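PDB 1XXL: YcgJ protein from Bacillus subtilis, which probably acts as a methyltransferase that transfers a methyl group from S-adenosylmethionine to a substrate not yet identified. Local coordinates for residues G33-A38 / T92-A97; G118-V123 / A159-N164; H139-R144 / F225-I230. One frame throughout, in Å; residues are numbered along the deposited sequence.

One mixed sheet is common to all three contacts. Contact 1 joins strand 88-94 to helix 34-39, and contact 2 joins the neighbouring parallel strand 118-125 to helix 154-163. Contact 3 sets helix 131-144 against the long strand 222-236, which runs antiparallel to 118-125. Their centres lie about 16 Å (1 to 2), 19 Å (1 to 3) and 22 Å (2 to 3) apart. Contact 1 closes before either of the others opens, whereas contacts 2 and 3 interlock along the chain, their segments alternating. The cofactor-binding part, represented by contact 1, is thus tied through adjacent strands to the later helices, which pack on the sheet in contacts 2 and 3.

Contact 1: G33-A38 / T92-A97; sequences GHTALA and TCRYAA. With SO4 (sulfate ion), chain C; SO4 (sulfate ion), chain D.
Arg94, at the end of strand 92-94, reaches Thr35 in the first turn of helix 34-38, and its side chain can be followed outward. CB points toward the helix, and CG lies opposite the backbone N (chi1 -171°), which sends the chain across the gap; the axes of helix 34-38 and strand 92-94 come within 10.1 Å at their closest. A bend at chi3 then turns the guanidinium group toward the helix. NE gives a hydrogen bond to OG1 of Thr35 at 3.1 Å. The oxygen lies 22° out of the guanidinium plane, and the N-H...O angle is 140°. NH2 adds a second bond, so OG1 accepts one bent and one weak bond from the same group. Beyond CZ lies a sulfate ion, probably from the crystallisation liquor: NH1 bonds its O3 at 3.2 Å in a nearly straight line, and NH2 bonds its O4, with the sulfur in the guanidinium plane. His34 packs against the same sulfate, CB 3.4 Å from its O1. Deeper in the contact, CG2 of Thr35 packs 3.8 Å from OG1 of Thr92, whose hydroxyl is hydrogen-bonded to Asp27. Arg94 is an S-adenosylmethionine-binding residue, and Gly33, at the N-cap, is consistent with the glycine-rich turn after the first strand of Rossmann-like methyltransferases.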
loop_
_atom_site.group_PDB
_atom_site.type_symbol
_atom_site.label_atom_id
_atom_site.label_comp_id
_atom_site.label_asym_id
_atom_site.label_seq_id
_atom_site.Cartn_x
_atom_site.Cartn_y
_atom_site.Cartn_z
ATOM N N GLY A 33 12.392 4.569 -0.962
ATOM C CA GLY A 33 13.172 3.471 -1.512
ATOM C C GLY A 33 13.330 2.308 -0.561
ATOM O O GLY A 33 14.059 1.374 -0.861
ATOM N N HIS A 34 12.653 2.342 0.582
ATOM C CA HIS A 34 12.886 1.312 1.603
ATOM C C HIS A 34 12.545 -0.104 1.128
ATOM O O HIS A 34 13.306 -1.028 1.402
ATOM C CB HIS A 34 12.136 1.648 2.897
ATOM C CG HIS A 34 12.701 2.829 3.616
ATOM N ND1 HIS A 34 12.233 4.109 3.420
ATOM C CD2 HIS A 34 13.722 2.932 4.499
ATOM C CE1 HIS A 34 12.927 4.951 4.168
ATOM N NE2 HIS A 34 13.838 4.261 4.834
ATOM N N THR A 35 11.433 -0.269 0.407
ATOM C CA THR A 35 11.033 -1.598 -0.047
ATOM C C THR A 35 12.072 -2.165 -1.014
ATOM O O THR A 35 12.502 -3.308 -0.871
ATOM C CB THR A 35 9.611 -1.628 -0.690
ATOM O OG1 THR A 35 8.673 -1.055 0.214
ATOM C CG2 THR A 35 9.161 -3.066 -0.984
ATOM N N ALA A 36 12.486 -1.353 -1.979
ATOM C CA ALA A 36 13.451 -1.796 -2.992
ATOM C C ALA A 36 14.793 -2.140 -2.369
ATOM O O ALA A 36 15.402 -3.162 -2.713
ATOM C CB ALA A 36 13.626 -0.724 -4.099
ATOM N N LEU A 37 15.264 -1.301 -1.455
ATOM C CA LEU A 37 16.521 -1.603 -0.750
ATOM C C LEU A 37 16.466 -2.881 0.072
ATOM O O LEU A 37 17.435 -3.642 0.118
ATOM C CB LEU A 37 16.918 -0.455 0.157
ATOM C CG LEU A 37 17.242 0.859 -0.556
ATOM C CD1 LEU A 37 17.701 1.846 0.504
ATOM C CD2 LEU A 37 18.309 0.682 -1.579
ATOM N N ALA A 38 15.331 -3.134 0.710
ATOM C CA ALA A 38 15.195 -4.354 1.513
ATOM C C ALA A 38 15.245 -5.627 0.659
ATOM O O ALA A 38 15.760 -6.644 1.104
ATOM C CB ALA A 38 13.938 -4.297 2.353
ATOM N N THR A 92 5.805 -5.596 -6.100
ATOM C CA THR A 92 5.426 -5.231 -4.751
ATOM C C THR A 92 4.748 -3.878 -4.767
ATOM O O THR A 92 5.047 -3.012 -5.590
ATOM C CB THR A 92 6.651 -5.165 -3.762
ATOM O OG1 THR A 92 7.597 -4.178 -4.206
ATOM C CG2 THR A 92 7.371 -6.510 -3.675
ATOM N N CYS A 93 3.828 -3.706 -3.838
ATOM C CA CYS A 93 3.071 -2.485 -3.724
ATOM C C CYS A 93 2.683 -2.378 -2.248
ATOM O O CYS A 93 1.828 -3.130 -1.790
ATOM C CB CYS A 93 1.837 -2.562 -4.648
ATOM S SG CYS A 93 0.884 -1.061 -4.692
ATOM N N ARG A 94 3.351 -1.490 -1.508
ATOM C CA ARG A 94 3.185 -1.378 -0.053
ATOM C C ARG A 94 2.597 -0.041 0.349
ATOM O O ARG A 94 3.201 1.002 0.122
ATOM C CB ARG A 94 4.506 -1.612 0.670
ATOM C CG ARG A 94 4.348 -1.717 2.201
ATOM C CD ARG A 94 5.614 -2.244 2.881
ATOM N NE ARG A 94 6.742 -1.328 2.673
ATOM C CZ ARG A 94 7.533 -0.817 3.617
ATOM N NH1 ARG A 94 7.358 -1.105 4.903
ATOM N NH2 ARG A 94 8.517 -0.005 3.269
ATOM N N TYR A 95 1.398 -0.082 0.914
ATOM C CA TYR A 95 0.637 1.095 1.309
ATOM C C TYR A 95 0.599 2.180 0.238
ATOM O O TYR A 95 0.686 3.368 0.529
ATOM C CB TYR A 95 1.127 1.642 2.668
ATOM C CG TYR A 95 0.959 0.655 3.818
ATOM C CD1 TYR A 95 -0.303 0.211 4.206
ATOM C CD2 TYR A 95 2.062 0.186 4.527
ATOM C CE1 TYR A 95 -0.471 -0.669 5.286
ATOM C CE2 TYR A 95 1.913 -0.724 5.609
ATOM C CZ TYR A 95 0.650 -1.138 5.980
ATOM O OH TYR A 95 0.497 -2.021 7.010
ATOM N N ALA A 96 0.446 1.767 -1.017
ATOM C CA ALA A 96 0.398 2.714 -2.125
ATOM C C ALA A 96 -0.922 2.701 -2.891
ATOM O O ALA A 96 -1.307 3.715 -3.442
ATOM C CB ALA A 96 1.553 2.425 -3.085
ATOM N N ALA A 97 -1.593 1.558 -2.958
ATOM C CA ALA A 97 -2.796 1.410 -3.809
ATOM C C ALA A 97 -3.913 2.406 -3.504
ATOM O O ALA A 97 -4.635 2.835 -4.422
ATOM C CB ALA A 97 -3.333 0.002 -3.730
HETATM S S SO4 C . 10.204 0.976 6.552
HETATM O O1 SO4 C . 11.109 0.111 5.809
HETATM O O2 SO4 C . 10.987 1.750 7.518
HETATM O O3 SO4 C . 9.213 0.151 7.230
HETATM O O4 SO4 C . 9.506 1.914 5.664
HETATM S S SO4 D . 3.213 -2.588 9.309
HETATM O O1 SO4 D . 2.421 -3.768 9.530
HETATM O O2 SO4 D . 4.556 -2.928 8.817
HETATM O O3 SO4 D . 3.313 -1.861 10.526
HETATM O O4 SO4 D . 2.514 -1.718 8.433
#

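Contact 2: G118-V123 / A159-N164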
loop_
_atom_site.group_PDB
_atom_site.type_symbol
_atom_site.label_atom_id
_atom_site.label_comp_id
_atom_site.label_asym_id
_atom_site.label_seq_id
_atom_site.Cartn_x
_atom_site.Cartn_y
_atom_site.Cartn_z
ATOM N N GLY A 118 4.375 -15.410 -11.861
ATOM C CA GLY A 118 5.021 -14.415 -11.031
ATOM C C GLY A 118 4.113 -14.004 -9.880
ATOM O O GLY A 118 2.896 -14.272 -9.915
ATOM N N ARG A 119 4.709 -13.335 -8.887
ATOM C CA ARG A 119 4.033 -12.920 -7.644
ATOM C C ARG A 119 3.809 -11.415 -7.526
ATOM O O ARG A 119 4.749 -10.637 -7.634
ATOM C CB ARG A 119 4.877 -13.283 -6.427
ATOM C CG ARG A 119 4.854 -14.705 -6.016
ATOM C CD ARG A 119 5.947 -14.976 -4.931
ATOM N NE ARG A 119 6.405 -16.354 -5.062
ATOM C CZ ARG A 119 5.813 -17.401 -4.501
ATOM N NH1 ARG A 119 4.769 -17.244 -3.712
ATOM N NH2 ARG A 119 6.300 -18.628 -4.712
ATOM N N PHE A 120 2.571 -11.028 -7.267
ATOM C CA PHE A 120 2.205 -9.661 -6.892
ATOM C C PHE A 120 1.946 -9.648 -5.393
ATOM O O PHE A 120 1.078 -10.385 -4.891
ATOM C CB PHE A 120 0.936 -9.222 -7.645
ATOM C CG PHE A 120 0.433 -7.841 -7.289
ATOM C CD1 PHE A 120 1.314 -6.790 -7.033
ATOM C CD2 PHE A 120 -0.933 -7.585 -7.268
ATOM C CE1 PHE A 120 0.834 -5.519 -6.718
ATOM C CE2 PHE A 120 -1.413 -6.329 -6.974
ATOM C CZ PHE A 120 -0.534 -5.288 -6.699
ATOM N N LEU A 121 2.715 -8.834 -4.683
ATOM C CA LEU A 121 2.632 -8.737 -3.241
ATOM C C LEU A 121 2.090 -7.369 -2.889
ATOM O O LEU A 121 2.760 -6.345 -3.075
ATOM C CB LEU A 121 4.004 -8.977 -2.609
ATOM C CG LEU A 121 4.585 -10.351 -2.931
ATOM C CD1 LEU A 121 6.011 -10.422 -2.515
ATOM C CD2 LEU A 121 3.819 -11.464 -2.266
ATOM N N LEU A 122 0.860 -7.363 -2.382
ATOM C CA LEU A 122 0.127 -6.147 -2.148
ATOM C C LEU A 122 -0.153 -6.001 -0.669
ATOM O O LEU A 122 -0.819 -6.855 -0.085
ATOM C CB LEU A 122 -1.175 -6.222 -2.951
ATOM C CG LEU A 122 -2.241 -5.184 -2.700
ATOM C CD1 LEU A 122 -1.759 -3.832 -3.168
ATOM C CD2 LEU A 122 -3.543 -5.588 -3.404
ATOM N N VAL A 123 0.385 -4.936 -0.067
ATOM C CA VAL A 123 0.051 -4.558 1.287
ATOM C C VAL A 123 -0.687 -3.239 1.255
ATOM O O VAL A 123 -0.225 -2.270 0.651
ATOM C CB VAL A 123 1.328 -4.434 2.223
ATOM C CG1 VAL A 123 0.991 -3.762 3.560
ATOM C CG2 VAL A 123 1.886 -5.778 2.451
ATOM N N ALA A 159 -12.231 -9.497 -6.852
ATOM C CA ALA A 159 -12.886 -9.361 -8.167
ATOM C C ALA A 159 -11.910 -8.817 -9.216
ATOM O O ALA A 159 -11.876 -9.300 -10.340
ATOM C CB ALA A 159 -14.111 -8.467 -8.065
HETATM N N MSE A 160 -11.103 -7.820 -8.834
HETATM C CA MSE A 160 -10.043 -7.299 -9.718
HETATM C C MSE A 160 -8.962 -8.338 -10.070
HETATM O O MSE A 160 -8.496 -8.403 -11.191
HETATM C CB MSE A 160 -9.388 -6.081 -9.090
HETATM C CG MSE A 160 -10.351 -4.940 -8.897
HETATM SE SE MSE A 160 -9.510 -3.189 -8.467
HETATM C CE MSE A 160 -9.508 -3.296 -6.485
ATOM N N PHE A 161 -8.558 -9.151 -9.104
ATOM C CA PHE A 161 -7.602 -10.207 -9.391
ATOM C C PHE A 161 -8.185 -11.203 -10.374
ATOM O O PHE A 161 -7.519 -11.567 -11.345
ATOM C CB PHE A 161 -7.163 -10.925 -8.129
ATOM C CG PHE A 161 -6.077 -10.224 -7.374
ATOM C CD1 PHE A 161 -6.004 -8.836 -7.326
ATOM C CD2 PHE A 161 -5.137 -10.958 -6.668
ATOM C CE1 PHE A 161 -4.997 -8.205 -6.599
ATOM C CE2 PHE A 161 -4.149 -10.322 -5.929
ATOM C CZ PHE A 161 -4.077 -8.955 -5.897
ATOM N N SER A 162 -9.426 -11.614 -10.129
ATOM C CA SER A 162 -10.113 -12.543 -11.011
ATOM C C SER A 162 -10.262 -11.991 -12.422
ATOM O O SER A 162 -10.104 -12.742 -13.382
ATOM C CB SER A 162 -11.487 -12.926 -10.437
ATOM O OG SER A 162 -11.942 -14.145 -10.995
ATOM N N ALA A 163 -10.571 -10.696 -12.545
ATOM C CA ALA A 163 -10.676 -10.023 -13.840
ATOM C C ALA A 163 -9.388 -10.030 -14.672
ATOM O O ALA A 163 -9.431 -9.872 -15.886
ATOM C CB ALA A 163 -11.148 -8.598 -13.656
ATOM N N ASN A 164 -8.257 -10.232 -14.007
ATOM C CA ASN A 164 -6.922 -10.136 -14.593
ATOM C C ASN A 164 -6.123 -11.421 -14.462
ATOM O O ASN A 164 -4.917 -11.405 -14.602
ATOM C CB ASN A 164 -6.184 -8.959 -13.948
ATOM C CG ASN A 164 -6.758 -7.618 -14.372
ATOM O OD1 ASN A 164 -6.528 -7.187 -15.480
ATOM N ND2 ASN A 164 -7.522 -6.969 -13.502
#
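Phe161 of helix 159-163 meets two side chains of strand 118-123, Phe120 and Leu122, and the contact between them is entirely apolar. The aromatic part comes first. The rings of Phe120 and Phe161 have centroids 5.9 Å apart and planes inclined at 38°, an oblique pairing. CZ of Phe161 does most of the touching, 3.7 Å from CD2 and 3.9 Å from CE2 of Phe120, while the neighbouring CE1 adds a looser approach. The two side chains cross at about a right angle. In Phe120, CG stands opposite the backbone N (chi1 178°), which extends the ring from the strand toward the helix.

The aliphatic part is smaller. CD2 of Leu122 lies 4.2 Å from the same CZ of Phe161, so one ring tip is shared by two strand residues that alternate onto the same side of the sheet. Leu122 also packs within its own strand, its CB 3.9 Å above the plane of the Phe120 ring, over one face and offset toward its rim.

The polar part lies within 159-164 and does not cross the contact. ND2 of Asn164 donates to O of Met160, a selenomethionine here, at 2.9 Å with an N-H...O angle of 160°, a side-chain bond reaching back four residues.

Ile232 of strand 222-236 touches both Leu122 and Phe161, and Cys93 of strand 88-94 touches both Phe120 and Leu122. Such packing of a helix on the hydrophobic face of a central sheet is characteristic of the three-layer alpha/beta/alpha sandwich of Rossmann-like methyltransferases.

Contact 3: H139-R144 / F225-I230. With SO4 (sulfate ion), chain E.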
loop_
_atom_site.group_PDB
_atom_site.type_symbol
_atom_site.label_atom_id
_atom_site.label_comp_id
_atom_site.label_asym_id
_atom_site.label_seq_id
_atom_site.Cartn_x
_atom_site.Cartn_y
_atom_site.Cartn_z
ATOM N N HIS A 139 -13.384 8.168 4.526
ATOM C CA HIS A 139 -13.546 9.563 4.918
ATOM C C HIS A 139 -12.448 9.960 5.929
ATOM O O HIS A 139 -11.831 11.017 5.783
ATOM C CB HIS A 139 -14.952 9.813 5.505
ATOM C CG HIS A 139 -15.258 11.258 5.746
ATOM N ND1 HIS A 139 -15.271 12.196 4.734
ATOM C CD2 HIS A 139 -15.550 11.933 6.884
ATOM C CE1 HIS A 139 -15.559 13.387 5.238
ATOM N NE2 HIS A 139 -15.719 13.256 6.544
ATOM N N LEU A 140 -12.202 9.122 6.939
ATOM C CA LEU A 140 -11.172 9.437 7.947
ATOM C C LEU A 140 -9.829 9.679 7.279
ATOM O O LEU A 140 -9.164 10.678 7.541
ATOM C CB LEU A 140 -11.042 8.333 8.975
ATOM C CG LEU A 140 -9.940 8.448 10.039
ATOM C CD1 LEU A 140 -10.150 9.655 10.947
ATOM C CD2 LEU A 140 -9.924 7.189 10.849
ATOM N N ASN A 141 -9.443 8.776 6.390
ATOM C CA ASN A 141 -8.149 8.876 5.733
ATOM C C ASN A 141 -8.070 10.051 4.711
ATOM O O ASN A 141 -7.018 10.702 4.585
ATOM C CB ASN A 141 -7.772 7.529 5.115
ATOM C CG ASN A 141 -7.267 6.519 6.162
ATOM O OD1 ASN A 141 -6.524 6.861 7.089
ATOM N ND2 ASN A 141 -7.655 5.288 6.002
ATOM N N ARG A 142 -9.170 10.338 4.014
ATOM C CA ARG A 142 -9.203 11.482 3.095
ATOM C C ARG A 142 -9.131 12.841 3.835
ATOM O O ARG A 142 -8.556 13.800 3.332
ATOM C CB ARG A 142 -10.451 11.436 2.192
ATOM C CG ARG A 142 -10.264 12.119 0.808
ATOM C CD ARG A 142 -11.339 11.586 -0.247
ATOM N NE ARG A 142 -11.361 10.114 -0.524
ATOM C CZ ARG A 142 -12.393 9.277 -0.287
ATOM N NH1 ARG A 142 -13.514 9.704 0.279
ATOM N NH2 ARG A 142 -12.305 7.977 -0.603
ATOM N N LEU A 143 -9.726 12.923 5.015
ATOM C CA LEU A 143 -9.685 14.155 5.811
ATOM C C LEU A 143 -8.233 14.492 6.149
ATOM O O LEU A 143 -7.816 15.657 6.116
ATOM C CB LEU A 143 -10.492 13.995 7.102
ATOM C CG LEU A 143 -12.014 14.110 6.994
ATOM C CD1 LEU A 143 -12.662 13.763 8.304
ATOM C CD2 LEU A 143 -12.411 15.526 6.609
ATOM N N ARG A 144 -7.463 13.451 6.436
ATOM C CA ARG A 144 -6.094 13.621 6.870
ATOM C C ARG A 144 -5.161 13.781 5.683
ATOM O O ARG A 144 -4.184 14.510 5.771
ATOM C CB ARG A 144 -5.694 12.446 7.774
ATOM C CG ARG A 144 -4.325 12.562 8.434
ATOM C CD ARG A 144 -3.449 11.547 7.822
ATOM N NE ARG A 144 -2.134 11.531 8.416
ATOM C CZ ARG A 144 -1.200 10.658 8.076
ATOM N NH1 ARG A 144 -1.457 9.738 7.152
ATOM N NH2 ARG A 144 -0.019 10.712 8.665
ATOM N N PHE A 225 -6.453 4.572 17.177
ATOM C CA PHE A 225 -7.410 3.742 16.440
ATOM C C PHE A 225 -6.620 2.729 15.638
ATOM O O PHE A 225 -5.397 2.812 15.592
ATOM C CB PHE A 225 -8.353 4.589 15.563
ATOM C CG PHE A 225 -7.655 5.431 14.516
ATOM C CD1 PHE A 225 -7.408 4.926 13.246
ATOM C CD2 PHE A 225 -7.270 6.743 14.799
ATOM C CE1 PHE A 225 -6.781 5.708 12.286
ATOM C CE2 PHE A 225 -6.654 7.528 13.841
ATOM C CZ PHE A 225 -6.392 7.002 12.584
ATOM N N CYS A 226 -7.304 1.773 15.033
ATOM C CA CYS A 226 -6.656 0.801 14.183
ATOM C C CYS A 226 -7.260 0.809 12.806
ATOM O O CYS A 226 -8.475 0.916 12.648
ATOM C CB CYS A 226 -6.778 -0.614 14.746
ATOM S SG CYS A 226 -5.799 -0.952 16.252
ATOM N N LEU A 227 -6.397 0.663 11.818
ATOM C CA LEU A 227 -6.786 0.423 10.458
ATOM C C LEU A 227 -6.714 -1.092 10.224
ATOM O O LEU A 227 -6.098 -1.813 11.004
ATOM C CB LEU A 227 -5.860 1.164 9.502
ATOM C CG LEU A 227 -6.209 2.564 8.969
ATOM C CD1 LEU A 227 -7.313 3.318 9.663
ATOM C CD2 LEU A 227 -4.992 3.424 8.776
ATOM N N LYS A 228 -7.388 -1.565 9.172
ATOM C CA LYS A 228 -7.368 -2.986 8.799
ATOM C C LYS A 228 -6.355 -3.212 7.689
ATOM O O LYS A 228 -6.516 -2.687 6.588
ATOM C CB LYS A 228 -8.747 -3.433 8.305
ATOM C CG LYS A 228 -9.927 -2.945 9.115
ATOM C CD LYS A 228 -9.778 -3.203 10.593
ATOM C CE LYS A 228 -10.043 -4.609 10.942
ATOM N NZ LYS A 228 -10.329 -4.675 12.429
ATOM N N ALA A 229 -5.321 -3.991 7.970
ATOM C CA ALA A 229 -4.207 -4.175 7.040
ATOM C C ALA A 229 -4.159 -5.597 6.593
ATOM O O ALA A 229 -4.626 -6.494 7.299
ATOM C CB ALA A 229 -2.917 -3.794 7.702
ATOM N N ILE A 230 -3.599 -5.802 5.405
ATOM C CA ILE A 230 -3.478 -7.128 4.837
ATOM C C ILE A 230 -2.252 -7.238 3.923
ATOM O O ILE A 230 -1.807 -6.252 3.351
ATOM C CB ILE A 230 -4.795 -7.474 4.075
ATOM C CG1 ILE A 230 -4.882 -8.970 3.785
ATOM C CG2 ILE A 230 -4.926 -6.584 2.839
ATOM C CD1 ILE A 230 -6.252 -9.434 3.192
HETATM S S SO4 E . 1.584 7.348 7.966
HETATM O O1 SO4 E . 0.655 7.416 6.841
HETATM O O2 SO4 E . 2.663 6.408 7.638
HETATM O O3 SO4 E . 0.905 6.843 9.168
HETATM O O4 SO4 E . 2.123 8.695 8.173
#
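Two first torsions bring Leu140 and Phe225 together: CG of Leu140 extends opposite its backbone N (chi1 175°), and CG of Phe225 lies between its backbone N and carbonyl carbon (chi1 60°). The two side chains converge from facing elements, and methyl CD2 of Leu140 settles over one face of the Phe225 ring. It is 4.1 Å from the ring centroid and 23° off the normal, a CH-pi contact, with CE1 of Phe225 the nearest ring atom at 3.8 Å. Trp183 meets the Phe225 ring edge-to-face.

The next residue, Asn141, brings its amide end to Leu227. Its OD1 lies 4.1 Å from CD2 and its ND2 4.2 Å from CD1 of Leu227, plain van der Waals contacts, while ND2 is hydrogen-bonded to Glu151. CD1 of Leu227 also sits at the edge of the Phe225 ring.

Beside the packing, Arg144 binds a sulfate, probably from the crystallisation liquor, which Arg186 also bonds; NH2 of Arg144 donates to O4 at 3.0 Å and NH1 to O1, and NH2 also bonds Trp183 O. Cohesion here therefore comes from apolar and CH-pi packing, while ND2 of Asn141 and the guanidinium of Arg144 are bonded to partners outside the interface.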